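Local structure of acetyltransferase (Klebsiella pneumoniae, 5XUN) at residues Phe70-Leu75 / Lys82-Gln87; Met74-Thr79 / Ile151-Glu156. The protein probably transfers the acetyl group of acetyl-CoA to glycyl-tRNA(Gly), acting as the GNAT-family toxin KacT of a type II toxin-antitoxin system. The protein carries 1 engineered substitution. All blocks are in the same frame, centred on the assembly; numbering follows the deposited sequence.

Interaction 1: residues Phe70-Leu75 / Lys82-Gln87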
# COMPACT_ATOMS: atom_id res chain seq x y z
N PHE B 70 8.86 -6.02 1.15
CA PHE B 70 9.69 -7.21 1.02
C PHE B 70 11.15 -6.81 1.10
O PHE B 70 11.52 -5.67 0.80
CB PHE B 70 9.39 -7.97 -0.28
CG PHE B 70 9.81 -7.24 -1.53
CD1 PHE B 70 8.97 -6.30 -2.11
CD2 PHE B 70 11.02 -7.52 -2.13
CE1 PHE B 70 9.35 -5.64 -3.27
CE2 PHE B 70 11.40 -6.86 -3.29
CZ PHE B 70 10.57 -5.93 -3.86
N GLU B 71 11.98 -7.77 1.52
CA GLU B 71 13.40 -7.52 1.76
C GLU B 71 14.09 -7.02 0.50
O GLU B 71 13.97 -7.61 -0.57
CB GLU B 71 14.09 -8.78 2.28
CG GLU B 71 13.77 -9.10 3.73
CD GLU B 71 14.74 -10.10 4.33
OE1 GLU B 71 15.87 -10.22 3.82
OE2 GLU B 71 14.37 -10.76 5.33
N ARG B 72 14.84 -5.92 0.65
CA ARG B 72 15.57 -5.35 -0.47
C ARG B 72 16.50 -6.36 -1.14
O ARG B 72 16.70 -6.31 -2.36
CB ARG B 72 16.34 -4.12 0.01
CG ARG B 72 17.62 -3.80 -0.75
CD ARG B 72 18.39 -2.70 -0.07
NE ARG B 72 18.78 -3.02 1.30
CZ ARG B 72 19.34 -2.16 2.14
NH1 ARG B 72 19.57 -0.91 1.76
NH2 ARG B 72 19.66 -2.54 3.37
N GLY B 73 17.04 -7.30 -0.37
CA GLY B 73 18.00 -8.26 -0.91
C GLY B 73 17.42 -9.22 -1.92
O GLY B 73 18.18 -9.81 -2.69
N MET B 74 16.10 -9.38 -1.96
CA MET B 74 15.49 -10.29 -2.92
C MET B 74 15.57 -9.77 -4.35
O MET B 74 15.39 -10.55 -5.29
CB MET B 74 14.02 -10.53 -2.56
CG MET B 74 13.78 -10.98 -1.12
SD MET B 74 12.05 -11.44 -0.89
CE MET B 74 12.14 -12.45 0.58
N LEU B 75 15.82 -8.48 -4.52
CA LEU B 75 15.92 -7.90 -5.85
C LEU B 75 17.11 -8.49 -6.61
O LEU B 75 18.21 -8.61 -6.04
CB LEU B 75 16.07 -6.38 -5.75
CG LEU B 75 14.92 -5.46 -6.15
CD1 LEU B 75 13.63 -5.85 -5.49
CD2 LEU B 75 15.28 -4.03 -5.85
N LYS B 82 20.78 -0.76 -4.48
CA LYS B 82 21.43 0.45 -3.99
C LYS B 82 20.50 1.65 -3.98
O LYS B 82 20.73 2.60 -3.23
CB LYS B 82 22.67 0.76 -4.85
CG LYS B 82 23.79 -0.26 -4.72
CD LYS B 82 25.11 0.37 -5.10
CE LYS B 82 26.24 -0.65 -5.07
NZ LYS B 82 27.51 -0.06 -5.62
N LYS B 83 19.45 1.63 -4.80
CA LYS B 83 18.45 2.69 -4.78
C LYS B 83 17.47 2.57 -3.62
O LYS B 83 16.77 3.54 -3.32
CB LYS B 83 17.68 2.72 -6.11
N ILE B 84 17.41 1.41 -2.97
CA ILE B 84 16.51 1.21 -1.83
C ILE B 84 17.32 1.41 -0.55
O ILE B 84 18.03 0.49 -0.13
CB ILE B 84 15.91 -0.21 -1.81
CG1 ILE B 84 15.44 -0.67 -3.20
CG2 ILE B 84 14.76 -0.26 -0.82
CD1 ILE B 84 14.33 0.10 -3.79
N PRO B 85 17.22 2.55 0.12
CA PRO B 85 18.10 2.83 1.26
C PRO B 85 17.65 2.22 2.57
O PRO B 85 18.17 2.60 3.62
CB PRO B 85 18.09 4.36 1.34
CG PRO B 85 16.88 4.81 0.56
CD PRO B 85 16.22 3.61 -0.06
N TYR B 86 16.70 1.29 2.55
CA TYR B 86 16.14 0.70 3.74
C TYR B 86 16.11 -0.81 3.58
O TYR B 86 16.36 -1.34 2.49
CB TYR B 86 14.71 1.20 4.01
CG TYR B 86 14.50 2.68 3.78
CD1 TYR B 86 14.82 3.62 4.75
CD2 TYR B 86 13.95 3.13 2.59
CE1 TYR B 86 14.61 4.97 4.54
CE2 TYR B 86 13.74 4.48 2.37
CZ TYR B 86 14.07 5.39 3.34
OH TYR B 86 13.86 6.74 3.12
N GLN B 87 15.77 -1.51 4.66
CA GLN B 87 15.79 -2.96 4.65
C GLN B 87 14.74 -3.53 3.70
O GLN B 87 14.98 -4.56 3.05
CB GLN B 87 15.54 -3.51 6.05
CG GLN B 87 15.78 -5.00 6.18
CD GLN B 87 15.50 -5.51 7.58
OE1 GLN B 87 16.35 -5.43 8.47
NE2 GLN B 87 14.29 -6.03 7.79
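The backbone N of Arg-72 gives a nearly straight hydrogen bond (174°) to Gln-87 O at 2.8 Å, the two CA atoms being 5.7 Å apart, where strand 59-71 turns into the 3-10 segment 72-74. The same carbonyl oxygen of Gln-87 receives a CA-H...O contact from Glu-71, so it serves two neighbouring residues of the other segment. Most of the remaining contact belongs to the Arg-72 side chain. With CG anti to the backbone N (chi1 151°) and a bend at chi3, the chain reaches across the turn 84-87 and lays its guanidinium against main-chain carbonyls. Arg-72 NH1 donates to Ile-84 O at 2.8 Å in a bent bond; the nitrogen lies in the plane of that carbonyl, whereas the oxygen sits 24° out of the guanidinium plane. Tyr-86 O is placed quite differently, 3.0 Å above the guanidinium plane and over its centre, where the guanidinium makes no hydrogen bond to it but probably has favourable electrostatics with it. The aliphatic part of the arginine runs past Ile-84 in the opposite direction, Arg-72 CD lying 3.9 Å from Ile-84 CB. A looser apolar touch, Leu-75 CD2 to Ile-84 CG1 at 4.3 Å, adds to the buried side of the contact, where Tyr-130 packs on both residues. The contact thus closes the helical connection between two adjacent antiparallel strands, 59-71 and 88-99, next to the Phe-70 to Ala-89 backbone pairing. At the dimer interface, Tyr-86 OH hydrogen-bonds Gln-39 OE1 of the second subunit, while helix 78-83 spans the connection between the two segments.

Interaction 2: residues Met74-Thr79 / Ile151-Glu156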
# COMPACT_ATOMS: atom_id res chain seq x y z
N MET B 74 16.10 -9.38 -1.96
CA MET B 74 15.49 -10.29 -2.92
C MET B 74 15.57 -9.77 -4.35
O MET B 74 15.39 -10.55 -5.29
CB MET B 74 14.02 -10.53 -2.56
CG MET B 74 13.78 -10.98 -1.12
SD MET B 74 12.05 -11.44 -0.89
CE MET B 74 12.14 -12.45 0.58
N LEU B 75 15.82 -8.48 -4.52
CA LEU B 75 15.92 -7.90 -5.85
C LEU B 75 17.11 -8.49 -6.61
O LEU B 75 18.21 -8.61 -6.04
CB LEU B 75 16.07 -6.38 -5.75
CG LEU B 75 14.92 -5.46 -6.15
CD1 LEU B 75 13.63 -5.85 -5.49
CD2 LEU B 75 15.28 -4.03 -5.85
N PRO B 76 16.95 -8.88 -7.87
CA PRO B 76 18.09 -9.42 -8.62
C PRO B 76 19.13 -8.36 -8.96
O PRO B 76 20.33 -8.66 -8.96
CB PRO B 76 17.45 -10.00 -9.89
CG PRO B 76 16.14 -9.32 -10.01
CD PRO B 76 15.69 -8.98 -8.62
N SER B 77 18.69 -7.14 -9.23
CA SER B 77 19.60 -6.06 -9.62
C SER B 77 20.20 -5.44 -8.37
O SER B 77 19.48 -4.85 -7.55
CB SER B 77 18.86 -5.02 -10.46
OG SER B 77 19.66 -3.88 -10.69
N LYS B 78 21.52 -5.58 -8.20
CA LYS B 78 22.20 -4.88 -7.12
C LYS B 78 22.15 -3.37 -7.33
O LYS B 78 22.22 -2.60 -6.37
CB LYS B 78 23.65 -5.36 -7.00
N THR B 79 22.02 -2.94 -8.59
CA THR B 79 21.81 -1.53 -8.88
C THR B 79 20.50 -1.05 -8.29
O THR B 79 20.44 0.00 -7.64
CB THR B 79 21.84 -1.31 -10.40
OG1 THR B 79 23.17 -1.22 -10.84
CG2 THR B 79 21.10 -0.07 -10.80
N ILE B 151 9.48 -10.68 -12.78
CA ILE B 151 10.90 -10.97 -12.63
C ILE B 151 11.07 -11.87 -11.42
O ILE B 151 10.32 -11.78 -10.43
CB ILE B 151 11.76 -9.70 -12.54
CG1 ILE B 151 11.46 -8.92 -11.26
CG2 ILE B 151 11.49 -8.80 -13.73
CD1 ILE B 151 12.58 -8.93 -10.28
N GLN B 152 12.11 -12.65 -11.46
CA GLN B 152 12.35 -13.60 -10.43
C GLN B 152 13.16 -13.07 -9.30
O GLN B 152 14.18 -12.55 -9.47
CB GLN B 152 13.03 -14.81 -11.06
CG GLN B 152 13.66 -15.73 -10.08
CD GLN B 152 12.66 -16.66 -9.50
OE1 GLN B 152 12.23 -17.57 -10.15
NE2 GLN B 152 12.36 -16.47 -8.25
N LEU B 153 12.66 -13.24 -8.11
CA LEU B 153 13.34 -12.82 -6.91
C LEU B 153 14.10 -13.99 -6.27
O LEU B 153 13.80 -15.10 -6.55
CB LEU B 153 12.34 -12.29 -5.90
CG LEU B 153 11.50 -11.04 -6.17
CD1 LEU B 153 10.42 -10.83 -5.14
CD2 LEU B 153 12.33 -9.80 -6.31
N VAL B 154 15.08 -13.71 -5.41
CA VAL B 154 15.86 -14.75 -4.71
C VAL B 154 16.57 -15.64 -5.72
O VAL B 154 17.28 -15.14 -6.54
CB VAL B 154 15.06 -15.53 -3.64
CG1 VAL B 154 15.97 -16.12 -2.57
CG2 VAL B 154 14.09 -14.63 -2.94
N ASP B 155 16.43 -16.96 -5.65
CA ASP B 155 17.08 -17.83 -6.62
C ASP B 155 16.17 -18.26 -7.75
O ASP B 155 15.06 -17.88 -7.79
CB ASP B 155 17.88 -18.97 -5.95
CG ASP B 155 17.10 -19.70 -4.88
OD1 ASP B 155 17.61 -19.81 -3.76
OD2 ASP B 155 16.01 -20.19 -5.15
N GLU B 156 16.67 -19.03 -8.71
CA GLU B 156 15.88 -19.47 -9.85
C GLU B 156 14.75 -20.46 -9.59
O GLU B 156 13.95 -20.70 -10.46
CB GLU B 156 16.71 -19.82 -11.11
CG GLU B 156 17.71 -20.96 -10.99
CD GLU B 156 18.55 -21.15 -12.25
OE1 GLU B 156 19.63 -20.53 -12.36
OE2 GLU B 156 18.18 -21.95 -13.13
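Pro-76 and Ile-151 meet at a slant, with the CD1 methyl of Ile-151 reaching the ring at its CD and CG carbons; the approach of Ile-151 CD1 to Pro-76 CD is 3.5 Å. In Ile-151, chi1 66° puts CG1 between the backbone N and the carbonyl carbon, and chi2 near 111° then turns CD1 onto the proline. Leu-153 adds a second apolar point: its CD2 lies 4.2 Å from Pro-76 CD and equally close to Leu-75 CD1, so one methyl serves two residues of the loop. Leu-153 CD2 also comes within 3.3 Å of Met-74 O. On the other flank, Met-74 and Val-154 run side by side and point the same way, Met-74 CG resting 4.1 Å from Val-154 CG2. Between these patches Val-154 N donates to Met-74 O at 3.2 Å, giving the apolar contacts a polar tie. Gln-152 NE2 bonds Leu-153 O at 2.6 Å and also Ser-158 O, bridging the turn, while Gln-152 OE1 receives a bond from Lys-142 NZ of helix 139-147. The contact joins the loop leading into helix 78-83, where Ser-77 is the N-cap, to the end of strand 151-152, one of the two outermost strands of the sheet within this chain; its neighbour, strand 160-164, supplies Leu-160 against Met-74 and Val-154 and Phe-162 against Ile-151 and Leu-153.

Interactions 1 and 2 lie about 10 Å apart, centre to centre, on the same side of the chain's centre, and share Met-74 and Leu-75. The chain leaves strand 59-71 through 70-75, enters helix 78-83 through 74-79, and returns through 82-87 to strand 88-99; segment 151-156 follows much later. Interaction 1 is therefore local, closing a connection between neighbouring strands, whereas interaction 2 is long-range. Together they join the connection both to the strand that follows it and to the edge strand 151-152 of the same mixed sheet. Both sit away from the acetyl-CoA, about 14 Å from the side chain of Phe-70 and about 12 Å from that of Leu-153, and interaction 1 alone reaches the second subunit.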